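Local coordinates for conserved membrane protein (Chlamydia abortus, PDB 6GZU) that combines deubiquitinase and acetyltransferase activities as a CE-clan effector of Chlamydia that induces Golgi fragmentation, at residues F98-H108 / I132-D143. Sequence-based numbering, arbitrary orientation.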
ATOM      1  N   PHE A  98      13.386   6.443  -2.159  1.00 31.91           N
ATOM      2  CA  PHE A  98      12.493   5.967  -1.107  1.00 26.58           C
ATOM      3  C   PHE A  98      12.910   4.598  -0.578  1.00 24.97           C
ATOM      4  O   PHE A  98      13.601   3.835  -1.297  1.00 27.28           O
ATOM      5  CB  PHE A  98      11.073   5.905  -1.653  1.00 25.62           C
ATOM      6  CG  PHE A  98      10.529   7.240  -2.024  1.00 25.19           C
ATOM      7  CD1 PHE A  98      10.046   8.073  -1.027  1.00 24.37           C
ATOM      8  CD2 PHE A  98      10.485   7.664  -3.341  1.00 27.48           C
ATOM      9  CE1 PHE A  98       9.531   9.313  -1.326  1.00 24.85           C
ATOM     10  CE2 PHE A  98       9.979   8.937  -3.647  1.00 28.59           C
ATOM     11  CZ  PHE A  98       9.469   9.734  -2.622  1.00 28.16           C
ATOM     12  N   ARG A  99      12.420   4.228   0.621  1.00 24.54           N
ATOM     13  CA  ARG A  99      12.772   2.933   1.216  1.00 25.45           C
ATOM     14  C   ARG A  99      11.594   2.053   1.571  1.00 22.32           C
ATOM     15  O   ARG A  99      11.712   0.821   1.639  1.00 24.03           O
ATOM     16  CB  ARG A  99      13.565   3.155   2.500  1.00 29.07           C
ATOM     17  CG  ARG A  99      14.828   3.952   2.282  1.00 31.51           C
ATOM     18  CD  ARG A  99      15.698   3.332   1.163  1.00 34.32           C
ATOM     19  NE  ARG A  99      16.325   2.066   1.569  1.00 35.81           N
ATOM     20  CZ  ARG A  99      17.020   1.286   0.742  1.00 37.48           C
ATOM     21  NH1 ARG A  99      17.112   1.638  -0.537  1.00 38.72           N
ATOM     22  NH2 ARG A  99      17.628   0.169   1.182  1.00 36.60           N
ATOM     23  N   ILE A 100      10.439   2.662   1.799  1.00 21.98           N
ATOM     24  CA  ILE A 100       9.248   1.947   2.210  1.00 21.45           C
ATOM     25  C   ILE A 100       8.146   2.325   1.233  1.00 20.93           C
ATOM     26  O   ILE A 100       7.874   3.538   1.015  1.00 21.60           O
ATOM     27  CB  ILE A 100       8.837   2.295   3.658  1.00 22.25           C
ATOM     28  CG1 ILE A 100       9.979   1.956   4.620  1.00 23.92           C
ATOM     29  CG2 ILE A 100       7.510   1.565   4.008  1.00 21.38           C
ATOM     30  CD1 ILE A 100       9.750   2.321   6.032  1.00 27.24           C
ATOM     31  N   TYR A 101       7.512   1.310   0.633  1.00 19.70           N
ATOM     32  CA  TYR A 101       6.503   1.514  -0.407  1.00 19.19           C
ATOM     33  C   TYR A 101       5.214   0.892   0.081  1.00 18.33           C
ATOM     34  O   TYR A 101       5.158  -0.313   0.294  1.00 21.08           O
ATOM     35  CB  TYR A 101       6.958   0.833  -1.710  1.00 20.40           C
ATOM     36  CG  TYR A 101       8.164   1.496  -2.354  1.00 20.20           C
ATOM     37  CD1 TYR A 101       9.413   1.467  -1.740  1.00 20.69           C
ATOM     38  CD2 TYR A 101       8.061   2.103  -3.625  1.00 20.10           C
ATOM     39  CE1 TYR A 101      10.517   2.107  -2.350  1.00 22.48           C
ATOM     40  CE2 TYR A 101       9.154   2.707  -4.252  1.00 21.58           C
ATOM     41  CZ  TYR A 101      10.371   2.713  -3.596  1.00 22.50           C
ATOM     42  OH  TYR A 101      11.465   3.338  -4.174  1.00 24.57           O
ATOM     43  N   ALA A 102       4.163   1.690   0.258  1.00 16.78           N
ATOM     44  CA  ALA A 102       2.942   1.170   0.853  1.00 17.38           C
ATOM     45  C   ALA A 102       1.737   1.299  -0.076  1.00 16.92           C
ATOM     46  O   ALA A 102       1.385   2.436  -0.449  1.00 18.33           O
ATOM     47  CB  ALA A 102       2.665   1.829   2.197  1.00 21.00           C
ATOM     48  N   TYR A 103       1.084   0.181  -0.409  1.00 16.09           N
ATOM     49  CA  TYR A 103       0.058   0.142  -1.435  1.00 16.50           C
ATOM     50  C   TYR A 103      -1.276  -0.279  -0.889  1.00 17.04           C
ATOM     51  O   TYR A 103      -1.467  -1.427  -0.459  1.00 17.77           O
ATOM     52  CB  TYR A 103       0.427  -0.948  -2.473  1.00 17.08           C
ATOM     53  CG  TYR A 103       1.678  -0.637  -3.250  1.00 18.44           C
ATOM     54  CD1 TYR A 103       2.951  -0.914  -2.717  1.00 19.13           C
ATOM     55  CD2 TYR A 103       1.590   0.011  -4.480  1.00 19.52           C
ATOM     56  CE1 TYR A 103       4.102  -0.572  -3.442  1.00 19.48           C
ATOM     57  CE2 TYR A 103       2.724   0.381  -5.205  1.00 19.25           C
ATOM     58  CZ  TYR A 103       3.969   0.114  -4.675  1.00 18.86           C
ATOM     59  OH  TYR A 103       5.075   0.477  -5.418  1.00 20.38           O
ATOM     60  N   PRO A 104      -2.253   0.618  -0.970  1.00 16.83           N
ATOM     61  CA  PRO A 104      -3.647   0.202  -0.680  1.00 19.03           C
ATOM     62  C   PRO A 104      -4.072  -0.801  -1.743  1.00 18.05           C
ATOM     63  O   PRO A 104      -3.849  -0.588  -2.955  1.00 19.15           O
ATOM     64  CB  PRO A 104      -4.441   1.520  -0.824  1.00 20.04           C
ATOM     65  CG  PRO A 104      -3.373   2.607  -0.549  1.00 20.07           C
ATOM     66  CD  PRO A 104      -2.116   2.074  -1.176  1.00 18.18           C
ATOM     67  N   LEU A 105      -4.683  -1.902  -1.315  1.00 17.33           N
ATOM     68  CA  LEU A 105      -5.039  -2.988  -2.207  1.00 17.42           C
ATOM     69  C   LEU A 105      -6.527  -3.281  -2.006  1.00 19.34           C
ATOM     70  O   LEU A 105      -6.935  -3.600  -0.883  1.00 22.17           O
ATOM     71  CB  LEU A 105      -4.135  -4.219  -1.954  1.00 21.59           C
ATOM     72  CG  LEU A 105      -4.146  -5.339  -3.002  1.00 22.68           C
ATOM     73  CD1 LEU A 105      -2.955  -6.248  -2.954  1.00 21.49           C
ATOM     74  CD2 LEU A 105      -5.360  -6.229  -2.655  1.00 22.78           C
ATOM     75  N   TRP A 106      -7.286  -3.203  -3.096  1.00 19.35           N
ATOM     76  CA  TRP A 106      -8.744  -3.341  -3.134  1.00 20.98           C
ATOM     77  C   TRP A 106      -9.095  -4.759  -3.559  1.00 21.01           C
ATOM     78  O   TRP A 106      -8.470  -5.311  -4.454  1.00 21.21           O
ATOM     79  CB  TRP A 106      -9.294  -2.379  -4.177  1.00 22.45           C
ATOM     80  CG  TRP A 106     -10.768  -2.286  -4.189  1.00 24.19           C
ATOM     81  CD1 TRP A 106     -11.529  -1.375  -3.511  1.00 26.76           C
ATOM     82  CD2 TRP A 106     -11.695  -3.099  -4.949  1.00 25.18           C
ATOM     83  NE1 TRP A 106     -12.873  -1.581  -3.777  1.00 27.62           N
ATOM     84  CE2 TRP A 106     -13.000  -2.625  -4.656  1.00 26.54           C
ATOM     85  CE3 TRP A 106     -11.552  -4.180  -5.837  1.00 26.05           C
ATOM     86  CZ2 TRP A 106     -14.140  -3.191  -5.216  1.00 28.12           C
ATOM     87  CZ3 TRP A 106     -12.707  -4.758  -6.387  1.00 26.20           C
ATOM     88  CH2 TRP A 106     -13.970  -4.256  -6.082  1.00 28.13           C
ATOM     89  N   HIS A 107     -10.092  -5.369  -2.898  1.00 20.56           N
ATOM     90  CA  HIS A 107     -10.519  -6.728  -3.229  1.00 19.65           C
ATOM     91  C   HIS A 107     -12.006  -6.927  -3.118  1.00 20.21           C
ATOM     92  O   HIS A 107     -12.636  -6.362  -2.237  1.00 21.48           O
ATOM     93  CB  HIS A 107      -9.837  -7.749  -2.311  1.00 21.49           C
ATOM     94  CG  HIS A 107     -10.045  -9.160  -2.748  1.00 21.63           C
ATOM     95  ND1 HIS A 107      -9.488  -9.656  -3.910  1.00 22.89           N
ATOM     96  CD2 HIS A 107     -10.740 -10.188  -2.186  1.00 22.21           C
ATOM     97  CE1 HIS A 107      -9.837 -10.930  -4.051  1.00 22.88           C
ATOM     98  NE2 HIS A 107     -10.589 -11.278  -3.017  1.00 22.19           N
ATOM     99  N   HIS A 108     -12.529  -7.791  -3.973  1.00 20.59           N
ATOM    100  CA  HIS A 108     -13.897  -8.280  -3.843  1.00 20.89           C
ATOM    101  C   HIS A 108     -13.843  -9.750  -4.208  1.00 22.43           C
ATOM    102  O   HIS A 108     -13.256 -10.120  -5.228  1.00 24.07           O
ATOM    103  CB  HIS A 108     -14.841  -7.562  -4.791  1.00 22.21           C
ATOM    104  CG  HIS A 108     -16.279  -7.832  -4.484  1.00 21.80           C
ATOM    105  ND1 HIS A 108     -16.901  -9.016  -4.814  1.00 23.67           N
ATOM    106  CD2 HIS A 108     -17.211  -7.079  -3.852  1.00 22.29           C
ATOM    107  CE1 HIS A 108     -18.160  -8.976  -4.412  1.00 23.04           C
ATOM    108  NE2 HIS A 108     -18.376  -7.808  -3.828  1.00 22.88           N
ATOM    109  N   ILE A 132     -18.916  -2.849   0.048  1.00 30.96           N
ATOM    110  CA  ILE A 132     -18.625  -3.630  -1.153  1.00 28.16           C
ATOM    111  C   ILE A 132     -17.164  -3.756  -1.286  1.00 28.63           C
ATOM    112  O   ILE A 132     -16.700  -4.839  -1.547  1.00 30.04           O
ATOM    113  CB  ILE A 132     -19.174  -2.993  -2.399  1.00 27.21           C
ATOM    114  CG1 ILE A 132     -20.669  -2.880  -2.258  1.00 28.42           C
ATOM    115  CG2 ILE A 132     -18.846  -3.784  -3.636  1.00 27.88           C
ATOM    116  CD1 ILE A 132     -21.347  -2.573  -3.546  1.00 32.64           C
ATOM    117  N   SER A 133     -16.439  -2.659  -1.080  1.00 29.22           N
ATOM    118  CA  SER A 133     -14.965  -2.668  -1.056  1.00 29.88           C
ATOM    119  C   SER A 133     -14.413  -3.392   0.149  1.00 28.96           C
ATOM    120  O   SER A 133     -14.956  -3.209   1.242  1.00 30.09           O
ATOM    121  CB  SER A 133     -14.432  -1.233  -0.910  1.00 30.95           C
ATOM    122  OG  SER A 133     -14.815  -0.466  -2.014  1.00 33.01           O
ATOM    123  N   HIS A 134     -13.302  -4.135  -0.017  1.00 26.08           N
ATOM    124  CA  HIS A 134     -12.465  -4.445   1.138  1.00 24.27           C
ATOM    125  C   HIS A 134     -11.080  -3.930   0.820  1.00 22.80           C
ATOM    126  O   HIS A 134     -10.604  -4.102  -0.294  1.00 25.68           O
ATOM    127  CB  HIS A 134     -12.409  -5.950   1.484  1.00 27.39           C
ATOM    128  CG  HIS A 134     -11.584  -6.242   2.705  1.00 26.79           C
ATOM    129  ND1 HIS A 134     -11.900  -5.721   3.949  1.00 26.49           N
ATOM    130  CD2 HIS A 134     -10.432  -6.948   2.872  1.00 26.22           C
ATOM    131  CE1 HIS A 134     -10.991  -6.113   4.831  1.00 26.48           C
ATOM    132  NE2 HIS A 134     -10.095  -6.868   4.209  1.00 24.97           N
ATOM    133  N   TRP A 135     -10.466  -3.254   1.785  1.00 21.08           N
ATOM    134  CA  TRP A 135      -9.134  -2.679   1.639  1.00 19.57           C
ATOM    135  C   TRP A 135      -8.130  -3.392   2.503  1.00 20.40           C
ATOM    136  O   TRP A 135      -8.408  -3.687   3.677  1.00 21.44           O
ATOM    137  CB  TRP A 135      -9.174  -1.205   2.044  1.00 20.33           C
ATOM    138  CG  TRP A 135      -9.944  -0.340   1.118  1.00 21.04           C
ATOM    139  CD1 TRP A 135     -11.200   0.176   1.296  1.00 22.16           C
ATOM    140  CD2 TRP A 135      -9.480   0.182  -0.104  1.00 21.57           C
ATOM    141  NE1 TRP A 135     -11.562   0.947   0.216  1.00 23.86           N
ATOM    142  CE2 TRP A 135     -10.490   0.995  -0.645  1.00 23.54           C
ATOM    143  CE3 TRP A 135      -8.284   0.030  -0.812  1.00 22.95           C
ATOM    144  CZ2 TRP A 135     -10.343   1.640  -1.885  1.00 24.27           C
ATOM    145  CZ3 TRP A 135      -8.135   0.681  -2.026  1.00 25.17           C
ATOM    146  CH2 TRP A 135      -9.149   1.473  -2.552  1.00 25.33           C
ATOM    147  N   THR A 136      -6.962  -3.677   1.915  1.00 19.46           N
ATOM    148  CA  THR A 136      -5.818  -4.215   2.625  1.00 18.64           C
ATOM    149  C   THR A 136      -4.598  -3.414   2.227  1.00 17.94           C
ATOM    150  O   THR A 136      -4.696  -2.466   1.437  1.00 19.61           O
ATOM    151  CB  THR A 136      -5.610  -5.688   2.276  1.00 17.72           C
ATOM    152  OG1 THR A 136      -5.397  -5.824   0.862  1.00 19.68           O
ATOM    153  CG2 THR A 136      -6.825  -6.533   2.658  1.00 19.37           C
ATOM    154  N   LEU A 137      -3.428  -3.753   2.781  1.00 16.78           N
ATOM    155  CA  LEU A 137      -2.220  -2.939   2.537  1.00 16.72           C
ATOM    156  C   LEU A 137      -1.044  -3.872   2.276  1.00 16.53           C
ATOM    157  O   LEU A 137      -0.821  -4.814   3.042  1.00 16.95           O
ATOM    158  CB  LEU A 137      -1.924  -2.089   3.780  1.00 17.63           C
ATOM    159  CG  LEU A 137      -0.703  -1.164   3.679  1.00 19.61           C
ATOM    160  CD1 LEU A 137      -0.984  -0.067   2.643  1.00 21.37           C
ATOM    161  CD2 LEU A 137      -0.343  -0.571   5.054  1.00 23.07           C
ATOM    162  N   VAL A 138      -0.241  -3.580   1.251  1.00 16.59           N
ATOM    163  CA  VAL A 138       1.011  -4.330   0.998  1.00 16.44           C
ATOM    164  C   VAL A 138       2.119  -3.305   1.180  1.00 16.98           C
ATOM    165  O   VAL A 138       2.142  -2.239   0.532  1.00 18.03           O
ATOM    166  CB  VAL A 138       1.038  -4.899  -0.435  1.00 18.53           C
ATOM    167  CG1 VAL A 138       2.440  -5.464  -0.786  1.00 19.98           C
ATOM    168  CG2 VAL A 138      -0.019  -5.991  -0.596  1.00 18.09           C
ATOM    169  N   ILE A 139       3.062  -3.599   2.068  1.00 17.06           N
ATOM    170  CA  ILE A 139       4.207  -2.733   2.267  1.00 17.26           C
ATOM    171  C   ILE A 139       5.467  -3.456   1.766  1.00 17.46           C
ATOM    172  O   ILE A 139       5.743  -4.605   2.160  1.00 19.38           O
ATOM    173  CB  ILE A 139       4.421  -2.425   3.774  1.00 18.36           C
ATOM    174  CG1 ILE A 139       3.174  -1.794   4.401  1.00 19.02           C
ATOM    175  CG2 ILE A 139       5.701  -1.513   3.941  1.00 20.39           C
ATOM    176  CD1 ILE A 139       3.234  -1.716   5.922  1.00 18.95           C
ATOM    177  N   VAL A 140       6.268  -2.788   0.943  1.00 17.53           N
ATOM    178  CA  VAL A 140       7.596  -3.279   0.561  1.00 17.93           C
ATOM    179  C   VAL A 140       8.587  -2.428   1.324  1.00 19.06           C
ATOM    180  O   VAL A 140       8.597  -1.191   1.197  1.00 19.58           O
ATOM    181  CB  VAL A 140       7.815  -3.182  -0.962  1.00 19.92           C
ATOM    182  CG1 VAL A 140       9.280  -3.486  -1.319  1.00 21.10           C
ATOM    183  CG2 VAL A 140       6.853  -4.135  -1.674  1.00 21.33           C
ATOM    184  N   ASN A 141       9.420  -3.079   2.136  1.00 19.40           N
ATOM    185  CA  ASN A 141      10.439  -2.384   2.922  1.00 20.14           C
ATOM    186  C   ASN A 141      11.791  -2.849   2.416  1.00 20.70           C
ATOM    187  O   ASN A 141      12.193  -4.012   2.636  1.00 21.94           O
ATOM    188  CB  ASN A 141      10.260  -2.645   4.429  1.00 22.32           C
ATOM    189  CG  ASN A 141      11.191  -1.837   5.294  1.00 24.00           C
ATOM    190  OD1 ASN A 141      12.362  -1.636   4.956  1.00 24.99           O
ATOM    191  ND2 ASN A 141      10.699  -1.382   6.441  1.00 26.11           N
ATOM    192  N   LEU A 142      12.482  -1.982   1.681  1.00 21.62           N
ATOM    193  CA  LEU A 142      13.741  -2.396   1.071  1.00 22.98           C
ATOM    194  C   LEU A 142      14.854  -2.585   2.113  1.00 25.70           C
ATOM    195  O   LEU A 142      15.772  -3.413   1.923  1.00 26.78           O
ATOM    196  CB  LEU A 142      14.198  -1.355   0.017  1.00 23.10           C
ATOM    197  CG  LEU A 142      13.253  -1.077  -1.181  1.00 22.85           C
ATOM    198  CD1 LEU A 142      13.845   0.012  -2.059  1.00 23.54           C
ATOM    199  CD2 LEU A 142      13.029  -2.362  -2.000  1.00 22.39           C
ATOM    200  N   ASP A 143      14.800  -1.814   3.199  1.00 26.11           N
ATOM    201  CA  ASP A 143      15.846  -1.882   4.221  1.00 29.36           C
ATOM    202  C   ASP A 143      15.758  -3.193   4.988  1.00 29.07           C
ATOM    203  O   ASP A 143      16.782  -3.813   5.297  1.00 31.08           O
ATOM    204  CB  ASP A 143      15.737  -0.698   5.203  1.00 33.39           C
ATOM    205  CG  ASP A 143      16.266   0.605   4.624  1.00 37.86           C
ATOM    206  OD1 ASP A 143      17.339   0.612   3.952  1.00 40.47           O
ATOM    207  OD2 ASP A 143      15.614   1.637   4.858  1.00 40.57           O
TER
HETATM  208  O   HOH W   1      -8.063  -5.783  -0.413  1.00 37.73           O
HETATM  209  O   HOH W   2     -15.123  -6.839  -0.849  1.00 24.70           O
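Arg99 and Asp143 form a salt bridge at one end of an antiparallel strand pair, 100-107 with 134-141, in the central mixed sheet of the CE-clan protease fold. Both NE and NH2 of Arg99 grip the single oxygen OD1 of Asp143, NH2 at 2.8 Å, from above the carboxylate plane, and Leu142 CB lies over the guanidinium face. Between the strands, paired backbone hydrogen bonds join Tyr101 to Val140, Tyr103 to Val138, Leu105 to Thr136 and His107 to His134. A water donates to His134 O and accepts from Thr136 OG1. His134 NE2 is hydrogen-bonded to Asp151 OD1 and its side chain touches Cys204, consistent with His134 being the histidine of a Cys-His-Asp catalytic triad.

On the face that carries Tyr101, Tyr103, Leu105, Val138 and Val140, the side chains of Tyr103, Leu105 and Val140 pack against helix 51-58; Leu105 CD1 meets Val138 CG2 at 3.8 Å. Towards helix 204-217, Ile100 CG2 lies beside Ile139 CG2, 3.6 Å away. Further along, Trp106 turns its edge to the face of Trp135 in a T-shaped stack, planes at 80°. The indole of Trp106, swung away from the backbone N (chi1 -172°), also extends to Ser133, where NE1 donates to OG at 2.9 Å.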